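Local coordinates for protein polyphenol oxidase, chloroplastic (Malus domestica, PDB 6ELV) that oxidises monophenols and o-diphenols to o-diquinones as the full-length enzyme, represented here by its separately expressed C-terminal domain, at residues 80-88 against 104-115. Sequence-based numbering, arbitrary orientation. Where two conformers were deposited one is given.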
# COMPACT_ATOMS: atom_id res chain seq x y z
N LYS A 80 14.92 -5.56 -0.66
CA LYS A 80 14.36 -6.70 0.07
C LYS A 80 12.84 -6.65 0.09
O LYS A 80 12.21 -7.16 1.02
CB LYS A 80 14.95 -6.79 1.48
CG LYS A 80 16.46 -6.94 1.53
CD LYS A 80 16.97 -6.82 2.96
CE LYS A 80 18.48 -6.95 3.03
NZ LYS A 80 19.12 -6.03 2.06
N THR A 81 12.24 -6.04 -0.94
CA THR A 81 10.80 -5.84 -0.99
C THR A 81 10.08 -7.08 -1.50
O THR A 81 10.57 -7.81 -2.36
CB THR A 81 10.41 -4.64 -1.86
OG1 THR A 81 10.72 -4.91 -3.23
CG2 THR A 81 11.11 -3.37 -1.42
N GLU A 82 8.88 -7.27 -0.97
CA GLU A 82 8.06 -8.45 -1.21
C GLU A 82 6.73 -8.02 -1.79
O GLU A 82 6.04 -7.19 -1.20
CB GLU A 82 7.81 -9.16 0.12
CG GLU A 82 7.09 -10.47 -0.03
CD GLU A 82 7.95 -11.51 -0.71
OE1 GLU A 82 9.20 -11.43 -0.60
OE2 GLU A 82 7.37 -12.40 -1.36
N PHE A 83 6.34 -8.63 -2.91
CA PHE A 83 5.10 -8.29 -3.58
C PHE A 83 3.90 -8.61 -2.70
O PHE A 83 3.76 -9.73 -2.18
CB PHE A 83 5.01 -9.08 -4.89
CG PHE A 83 3.72 -8.88 -5.62
CD1 PHE A 83 3.45 -7.69 -6.28
CD2 PHE A 83 2.77 -9.88 -5.67
CE1 PHE A 83 2.25 -7.50 -6.96
CE2 PHE A 83 1.56 -9.68 -6.36
CZ PHE A 83 1.32 -8.49 -7.00
N ALA A 84 2.99 -7.64 -2.58
CA ALA A 84 1.77 -7.79 -1.79
C ALA A 84 0.50 -7.82 -2.62
O ALA A 84 -0.50 -8.40 -2.17
CB ALA A 84 1.66 -6.66 -0.76
N GLY A 85 0.48 -7.21 -3.80
CA GLY A 85 -0.71 -7.16 -4.62
C GLY A 85 -0.64 -6.01 -5.59
O GLY A 85 0.34 -5.27 -5.64
N SER A 86 -1.70 -5.86 -6.37
CA SER A 86 -1.76 -4.85 -7.43
C SER A 86 -3.15 -4.28 -7.51
O SER A 86 -4.14 -4.96 -7.21
CB SER A 86 -1.47 -5.44 -8.81
OG SER A 86 -0.21 -6.05 -8.87
N PHE A 87 -3.22 -3.02 -7.94
CA PHE A 87 -4.48 -2.41 -8.33
C PHE A 87 -4.50 -2.30 -9.85
O PHE A 87 -3.54 -1.80 -10.45
CB PHE A 87 -4.62 -0.99 -7.77
CG PHE A 87 -5.87 -0.34 -8.22
CD1 PHE A 87 -7.07 -0.68 -7.63
CD2 PHE A 87 -5.87 0.53 -9.31
CE1 PHE A 87 -8.24 -0.13 -8.08
CE2 PHE A 87 -7.04 1.07 -9.76
CZ PHE A 87 -8.24 0.74 -9.15
N VAL A 88 -5.60 -2.74 -10.47
CA VAL A 88 -5.78 -2.68 -11.92
C VAL A 88 -7.17 -2.16 -12.21
O VAL A 88 -8.16 -2.61 -11.61
CB VAL A 88 -5.62 -4.07 -12.56
CG1 VAL A 88 -5.94 -4.02 -14.05
CG2 VAL A 88 -4.23 -4.61 -12.34
N LEU A 104 -8.09 -0.34 -2.26
CA LEU A 104 -7.45 -1.64 -2.41
C LEU A 104 -7.10 -2.15 -1.03
O LEU A 104 -6.48 -1.42 -0.25
CB LEU A 104 -6.19 -1.54 -3.27
CG LEU A 104 -5.45 -2.87 -3.52
CD1 LEU A 104 -6.24 -3.81 -4.40
CD2 LEU A 104 -4.06 -2.62 -4.08
N ARG A 105 -7.45 -3.39 -0.74
CA ARG A 105 -7.12 -4.03 0.53
C ARG A 105 -6.32 -5.29 0.28
O ARG A 105 -6.74 -6.14 -0.52
CB ARG A 105 -8.38 -4.37 1.33
CG ARG A 105 -9.21 -3.17 1.71
CD ARG A 105 -10.33 -3.54 2.66
NE ARG A 105 -11.19 -2.40 2.98
CZ ARG A 105 -12.20 -1.98 2.22
NH1 ARG A 105 -12.48 -2.60 1.08
NH2 ARG A 105 -12.93 -0.93 2.59
N LEU A 106 -5.18 -5.41 0.96
CA LEU A 106 -4.24 -6.52 0.77
C LEU A 106 -3.93 -7.18 2.11
O LEU A 106 -3.62 -6.51 3.09
CB LEU A 106 -2.93 -6.01 0.15
CG LEU A 106 -3.07 -5.28 -1.18
CD1 LEU A 106 -1.71 -4.79 -1.65
CD2 LEU A 106 -3.72 -6.16 -2.22
N GLY A 107 -3.96 -8.51 2.14
CA GLY A 107 -3.61 -9.22 3.38
C GLY A 107 -2.11 -9.22 3.62
O GLY A 107 -1.32 -9.52 2.71
N LEU A 108 -1.71 -8.92 4.87
CA LEU A 108 -0.31 -8.84 5.24
C LEU A 108 0.18 -9.92 6.20
O LEU A 108 1.39 -10.02 6.40
CB LEU A 108 0.01 -7.50 5.92
CG LEU A 108 -0.13 -6.25 5.08
CD1 LEU A 108 0.36 -5.08 5.92
CD2 LEU A 108 0.64 -6.35 3.76
N THR A 109 -0.70 -10.70 6.82
CA THR A 109 -0.26 -11.55 7.92
C THR A 109 0.84 -12.52 7.49
O THR A 109 1.91 -12.60 8.12
CB THR A 109 -1.46 -12.25 8.56
OG1 THR A 109 -2.27 -11.26 9.18
CG2 THR A 109 -1.00 -13.28 9.60
N ASP A 110 0.61 -13.27 6.40
CA ASP A 110 1.65 -14.19 5.94
C ASP A 110 2.88 -13.45 5.45
O ASP A 110 4.02 -13.88 5.69
CB ASP A 110 1.11 -15.09 4.82
CG ASP A 110 0.00 -16.01 5.29
OD1 ASP A 110 0.10 -16.55 6.41
OD2 ASP A 110 -0.97 -16.21 4.51
N LEU A 111 2.68 -12.34 4.74
CA LEU A 111 3.80 -11.58 4.22
C LEU A 111 4.74 -11.15 5.35
O LEU A 111 5.97 -11.26 5.22
CB LEU A 111 3.28 -10.37 3.44
CG LEU A 111 4.32 -9.55 2.67
CD1 LEU A 111 3.68 -8.78 1.53
CD2 LEU A 111 5.07 -8.57 3.56
N LEU A 112 4.18 -10.65 6.46
CA LEU A 112 5.04 -10.19 7.55
C LEU A 112 5.85 -11.34 8.13
O LEU A 112 7.00 -11.15 8.54
CB LEU A 112 4.21 -9.50 8.63
CG LEU A 112 3.52 -8.22 8.18
CD1 LEU A 112 2.73 -7.61 9.32
CD2 LEU A 112 4.49 -7.21 7.56
N GLU A 113 5.26 -12.53 8.20
CA GLU A 113 6.01 -13.70 8.66
C GLU A 113 7.14 -14.04 7.69
O GLU A 113 8.26 -14.37 8.11
CB GLU A 113 5.06 -14.88 8.83
CG GLU A 113 5.71 -16.13 9.40
CD GLU A 113 4.73 -17.28 9.55
OE1 GLU A 113 3.51 -17.05 9.45
OE2 GLU A 113 5.18 -18.42 9.77
N GLU A 114 6.86 -13.97 6.39
CA GLU A 114 7.84 -14.34 5.38
C GLU A 114 9.02 -13.37 5.35
O GLU A 114 10.17 -13.78 5.19
CB GLU A 114 7.16 -14.42 4.02
CG GLU A 114 6.21 -15.59 3.93
CD GLU A 114 5.20 -15.46 2.82
OE1 GLU A 114 5.46 -14.68 1.88
OE2 GLU A 114 4.15 -16.12 2.89
N ILE A 115 8.74 -12.07 5.49
CA ILE A 115 9.83 -11.10 5.51
C ILE A 115 10.46 -10.96 6.88
O ILE A 115 11.46 -10.26 7.03
CB ILE A 115 9.44 -9.73 4.93
CG1 ILE A 115 8.45 -8.99 5.84
CG2 ILE A 115 8.88 -9.90 3.54
CD1 ILE A 115 8.25 -7.54 5.45
O HOH W 1 -0.81 -10.11 0.02
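The methyl of A84 meets two leucines, its CB lying 3.7 Å from L111 CD1 and 4.0 Å from L106 CD1; a side chain this small lets helix 109-115 and strand 104-107 both approach the strand. Two residues earlier on the same strand, E82 uses its aliphatic part as an apolar group. Its CB sits 3.7 Å from I115 CG2, and its CG rests against L111 before the chain bends (chi2 68°) and turns the carboxylate toward E114. There E82 OE2 comes within 4.4 Å of E114 OE1, a pairing of like charges that probably costs little where solvent can reach it. L104 extends with CG anti to the backbone N (chi1 -179°), bringing CD1 to 3.7 Å from S86 O and CD2 against F87 CB. L106 CD1 lies over the A84-G85 peptide, while CD2 sits beside A84 O and near G85, whose backbone angles suit a residue without a side chain. Replacing L106 with an alanine would probably open a gap over this peptide and strip A84 of one apolar neighbour. A water donates to both A84 O and G107 O, bridging the backbones. A84 and G85 share V66 of strand 62-70 as backbone hydrogen-bonding partner, a classic beta bulge. The contact joins edge strand 82-89 to helix 109-115 and to edge strand 99-107 of the other sheet, sandwich-like, segments 82-88 and 104-107 running roughly antiparallel (153°); L111 also reaches V68, and L104 touches I54 of strand 48-57.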